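Local structure of N-acetyltransferase (Staphylococcus aureus subsp. aureus, 4LUA) at residues T30-S33 with H34-Q37; I107-A110 with R111-Y115. The protein probably transfers an acetyl group from acetyl-CoA to an amine, as GNAT-family N-acetyltransferases do. All blocks are in the same frame, centred on the assembly; numbering follows the deposited sequence.

Interaction 1 of 2, residues T30-S33 with H34-Q37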
loop_
_atom_site.group_PDB
_atom_site.type_symbol
_atom_site.label_atom_id
_atom_site.label_comp_id
_atom_site.label_asym_id
_atom_site.label_seq_id
_atom_site.Cartn_x
_atom_site.Cartn_y
_atom_site.Cartn_z
ATOM N N THR A 30 -0.395 -4.197 -5.651
ATOM C CA THR A 30 -1.724 -4.162 -6.289
ATOM C C THR A 30 -1.683 -3.768 -7.723
ATOM O O THR A 30 -2.754 -3.673 -8.340
ATOM C CB THR A 30 -2.659 -3.137 -5.571
ATOM O OG1 THR A 30 -2.155 -1.791 -5.667
ATOM C CG2 THR A 30 -2.749 -3.507 -4.076
ATOM N N GLN A 31 -0.494 -3.544 -8.306
ATOM C CA GLN A 31 -0.422 -3.121 -9.703
ATOM C C GLN A 31 0.079 -4.261 -10.581
ATOM O O GLN A 31 -0.192 -5.435 -10.285
ATOM C CB GLN A 31 0.421 -1.856 -9.844
ATOM C CG GLN A 31 -0.201 -0.761 -9.000
ATOM C CD GLN A 31 0.562 0.557 -8.986
ATOM O OE1 GLN A 31 1.689 0.717 -9.520
ATOM N NE2 GLN A 31 -0.069 1.538 -8.315
ATOM N N ASP A 32 0.744 -3.970 -11.695
ATOM C CA ASP A 32 1.072 -5.043 -12.618
ATOM C C ASP A 32 2.531 -5.493 -12.478
ATOM O O ASP A 32 3.405 -4.741 -12.048
ATOM C CB ASP A 32 0.802 -4.518 -14.048
ATOM C CG ASP A 32 1.136 -5.526 -15.130
ATOM O OD1 ASP A 32 0.313 -6.471 -15.303
ATOM O OD2 ASP A 32 2.177 -5.374 -15.861
ATOM N N SER A 33 2.785 -6.742 -12.846
ATOM C CA SER A 33 4.116 -7.337 -12.754
ATOM C C SER A 33 5.164 -6.649 -13.599
ATOM O O SER A 33 6.368 -6.665 -13.271
ATOM C CB SER A 33 4.003 -8.832 -13.140
ATOM O OG SER A 33 3.692 -9.022 -14.494
ATOM N N HIS A 34 4.728 -6.045 -14.690
ATOM C CA HIS A 34 5.669 -5.255 -15.477
ATOM C C HIS A 34 5.425 -3.746 -15.350
ATOM O O HIS A 34 6.393 -2.962 -15.334
ATOM C CB HIS A 34 5.593 -5.636 -16.926
ATOM C CG HIS A 34 6.563 -4.870 -17.772
ATOM N ND1 HIS A 34 6.151 -3.966 -18.717
ATOM C CD2 HIS A 34 7.921 -4.839 -17.787
ATOM C CE1 HIS A 34 7.206 -3.424 -19.305
ATOM N NE2 HIS A 34 8.295 -3.927 -18.750
ATOM N N TYR A 35 4.153 -3.342 -15.290
ATOM C CA TYR A 35 3.836 -1.909 -15.166
ATOM C C TYR A 35 3.452 -1.565 -13.727
ATOM O O TYR A 35 2.412 -1.974 -13.250
ATOM C CB TYR A 35 2.704 -1.521 -16.093
ATOM C CG TYR A 35 3.036 -1.726 -17.558
ATOM C CD1 TYR A 35 3.864 -0.834 -18.243
ATOM C CD2 TYR A 35 2.496 -2.813 -18.269
ATOM C CE1 TYR A 35 4.129 -1.010 -19.582
ATOM C CE2 TYR A 35 2.763 -2.981 -19.613
ATOM C CZ TYR A 35 3.577 -2.095 -20.248
ATOM O OH TYR A 35 3.857 -2.253 -21.589
ATOM N N SER A 36 4.331 -0.832 -13.040
ATOM C CA SER A 36 4.064 -0.295 -11.685
ATOM C C SER A 36 4.589 1.121 -11.651
ATOM O O SER A 36 5.552 1.471 -12.341
ATOM C CB SER A 36 4.735 -1.100 -10.533
ATOM O OG SER A 36 4.007 -2.274 -10.293
ATOM N N GLN A 37 3.953 1.954 -10.829
ATOM C CA GLN A 37 4.299 3.361 -10.883
ATOM C C GLN A 37 5.662 3.543 -10.227
ATOM O O GLN A 37 6.006 2.874 -9.221
ATOM C CB GLN A 37 3.222 4.246 -10.234
ATOM C CG GLN A 37 3.152 4.156 -8.712
ATOM C CD GLN A 37 1.712 4.299 -8.180
ATOM O OE1 GLN A 37 1.365 3.735 -7.127
ATOM N NE2 GLN A 37 0.872 5.053 -8.907
#

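Interaction 2 of 2, residues I107-A110 with R111-Y115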
loop_
_atom_site.group_PDB
_atom_site.type_symbol
_atom_site.label_atom_id
_atom_site.label_comp_id
_atom_site.label_asym_id
_atom_site.label_seq_id
_atom_site.Cartn_x
_atom_site.Cartn_y
_atom_site.Cartn_z
ATOM N N ILE A 107 -5.158 -1.930 9.290
ATOM C CA ILE A 107 -6.553 -1.969 9.734
ATOM C C ILE A 107 -6.647 -1.572 11.198
ATOM O O ILE A 107 -7.499 -0.713 11.597
ATOM C CB ILE A 107 -7.161 -3.370 9.560
ATOM C CG1 ILE A 107 -7.330 -3.692 8.074
ATOM C CG2 ILE A 107 -8.527 -3.449 10.231
ATOM C CD1 ILE A 107 -7.484 -5.243 7.760
ATOM N N ASN A 108 -5.780 -2.158 12.062
ATOM C CA ASN A 108 -5.877 -1.724 13.476
ATOM C C ASN A 108 -5.460 -0.280 13.748
ATOM O O ASN A 108 -6.029 0.387 14.583
ATOM C CB ASN A 108 -5.042 -2.672 14.389
ATOM C CG ASN A 108 -5.684 -4.018 14.536
ATOM O OD1 ASN A 108 -6.822 -4.110 15.000
ATOM N ND2 ASN A 108 -4.984 -5.081 14.117
ATOM N N TYR A 109 -4.414 0.186 13.058
ATOM C CA TYR A 109 -3.998 1.569 13.186
ATOM C C TYR A 109 -5.161 2.486 12.841
ATOM O O TYR A 109 -5.472 3.470 13.542
ATOM C CB TYR A 109 -2.773 1.806 12.284
ATOM C CG TYR A 109 -2.369 3.252 12.264
ATOM C CD1 TYR A 109 -1.394 3.718 13.143
ATOM C CD2 TYR A 109 -2.971 4.128 11.355
ATOM C CE1 TYR A 109 -1.059 5.074 13.161
ATOM C CE2 TYR A 109 -2.661 5.473 11.350
ATOM C CZ TYR A 109 -1.698 5.938 12.254
ATOM O OH TYR A 109 -1.329 7.280 12.282
ATOM N N ALA A 110 -5.811 2.187 11.735
ATOM C CA ALA A 110 -6.925 3.012 11.284
ATOM C C ALA A 110 -8.087 2.989 12.272
ATOM O O ALA A 110 -8.692 4.048 12.595
ATOM C CB ALA A 110 -7.377 2.509 9.934
ATOM N N ARG A 111 -8.428 1.802 12.762
ATOM C CA ARG A 111 -9.510 1.704 13.742
ATOM C C ARG A 111 -9.171 2.527 14.986
ATOM O O ARG A 111 -10.010 3.254 15.512
ATOM C CB ARG A 111 -9.787 0.271 14.100
ATOM C CG ARG A 111 -11.074 0.178 14.921
ATOM C CD ARG A 111 -11.309 -1.232 15.404
ATOM N NE ARG A 111 -11.568 -2.151 14.298
ATOM C CZ ARG A 111 -10.669 -3.025 13.846
ATOM N NH1 ARG A 111 -9.449 -3.051 14.397
ATOM N NH2 ARG A 111 -10.972 -3.840 12.832
ATOM N N GLN A 112 -7.911 2.474 15.395
ATOM C CA GLN A 112 -7.525 3.212 16.611
ATOM C C GLN A 112 -7.483 4.701 16.471
ATOM O O GLN A 112 -7.565 5.432 17.486
ATOM C CB GLN A 112 -6.182 2.745 17.076
ATOM C CG GLN A 112 -6.356 1.432 17.604
ATOM C CD GLN A 112 -5.082 0.846 17.925
ATOM O OE1 GLN A 112 -4.047 1.533 17.866
ATOM N NE2 GLN A 112 -5.097 -0.410 18.276
ATOM N N ASN A 113 -7.318 5.172 15.250
ATOM C CA ASN A 113 -7.225 6.599 15.026
ATOM C C ASN A 113 -8.537 7.105 14.472
ATOM O O ASN A 113 -8.608 8.175 13.895
ATOM C CB ASN A 113 -6.019 6.901 14.123
ATOM C CG ASN A 113 -4.712 6.831 14.900
ATOM O OD1 ASN A 113 -4.397 7.769 15.643
ATOM N ND2 ASN A 113 -3.989 5.698 14.819
ATOM N N ASN A 114 -9.571 6.292 14.678
ATOM C CA ASN A 114 -10.957 6.664 14.420
ATOM C C ASN A 114 -11.278 6.998 12.963
ATOM O O ASN A 114 -12.183 7.791 12.667
ATOM C CB ASN A 114 -11.403 7.774 15.376
ATOM C CG ASN A 114 -11.269 7.353 16.850
ATOM O OD1 ASN A 114 -10.473 7.932 17.610
ATOM N ND2 ASN A 114 -12.037 6.318 17.252
ATOM N N TYR A 115 -10.562 6.338 12.062
ATOM C CA TYR A 115 -10.849 6.402 10.633
ATOM C C TYR A 115 -12.170 5.704 10.361
ATOM O O TYR A 115 -12.552 4.784 11.095
ATOM C CB TYR A 115 -9.774 5.634 9.865
ATOM C CG TYR A 115 -8.388 6.276 9.735
ATOM C CD1 TYR A 115 -7.651 6.648 10.836
ATOM C CD2 TYR A 115 -7.809 6.426 8.491
ATOM C CE1 TYR A 115 -6.376 7.211 10.690
ATOM C CE2 TYR A 115 -6.550 7.005 8.347
ATOM C CZ TYR A 115 -5.847 7.393 9.454
ATOM O OH TYR A 115 -4.581 7.952 9.281
HETATM O O HOH W 1 -8.822 -6.054 13.057
HETATM O O HOH W 2 -3.155 9.196 11.203
#

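Interaction 1 of 2, residues T30-S33 with H34-Q37
D32 swings its carboxylate to the far side from its own backbone N (chi1 179°), and this places OD2 in front of the backbone amides of H34 and Y35. Q31 takes a different course: CG lies opposite the carbonyl carbon (chi1 -59°), and the extended chain beyond it delivers the terminal amide to Q37.

One oxygen of D32 thus grips two N-H groups. H34 N, 2.9 Å from D32 OD2, comes from above the carboxylate plane, whereas Y35 N, also 2.9 Å from D32 OD2, makes a straighter bond to the anti lone pair. Such a double grip would be expected to favour the ionised acid. In the reverse direction D32 N donates to Y35 O at 3.0 Å, tying the two ends of the turn together.

Farther from the bend, both ends of the Q31 amide are used. OE1 accepts from Q37 N at 2.9 Å, nearly along the C=O axis, while Q31 NE2 makes a weak bond to Q37 OE1. The side-chain amide planes of Q31 and Q37 stand 70° apart, and the two bonds, one of them weak, would be expected to set the rotation of the Q31 amide. S36 OG donates to D32 O at 3.1 Å, in the carbonyl plane, and is also hydrogen-bonded to E28 N. H34 ND1 sits 3.5 Å above the plane of the Y35 ring, over its centre.

Q31 also packs on I148 and I150 of strand 139-150. The bond from H34 N to D32 OD2, from the N-H of residue i+2 to the side chain of residue i, defines an Asx turn, here in the loop between helices 15-25 and 41-48 of a GNAT fold.

Interaction 2 of 2, residues I107-A110 with R111-Y115
A110 and Y115 are joined first through the backbone: A110 O accepts from Y115 N at 3.0 Å, and with the bond from N114 N to R111 O this forms a Schellman motif. N114, at positive phi, is its C-prime residue. Just before it, R111 N and Q112 N still make helical bonds to I107 O and N108 O.

Among the side-chain polar contacts, N113 folds back on Y109. Its ND2 donates to Y109 O at 3.0 Å, keeping that carbonyl near the helix end occupied, and the same nitrogen rests 3.3 Å above the Y109 ring plane, over its centre. Amide and ring are inclined by 36°. R111 bends at chi3 (-66°) to lie alongside N108; NH1 makes a weak bond to N108 OD1 at 2.9 Å, and a water accepting from NH2 also donates weakly to OD1. A second water joins the phenols, 2.9 Å from Y109 OH and 2.7 Å from Y115 OH.

The apolar part is slighter. A110 CA lies 4.2 Å from the Y115 ring centroid in an off-centre CH-pi contact, and A110 CB meets Y115 CG.

Around the end of helix 96-112, Y109 stacks edge-to-face with F58 of strand 55-62 and shares L72 of strand 65-75 with Y115, while I107 and A110 rest on L118 of strand 117-123.

How the interactions relate
Interaction 1 comes first along the chain, in the loop that follows helix 15-25; interaction 2 comes later, at the C-terminal end of helix 96-112. Their centres are 28 Å apart, on opposite sides of the chain's centre, and their nearest atoms are about 13 Å apart. Both belong to the single GNAT domain and are linked by the three-stranded antiparallel sheet. On strand 117-123, V123 is hydrogen-bonded to the backbone of T30 and L118 meets I107 and A110; on strand 153-163, F155 is touched by D32, and Y162 by I107 and R111. A turn in a loop and a helix C-terminus therefore sit near opposite ends of the same strands.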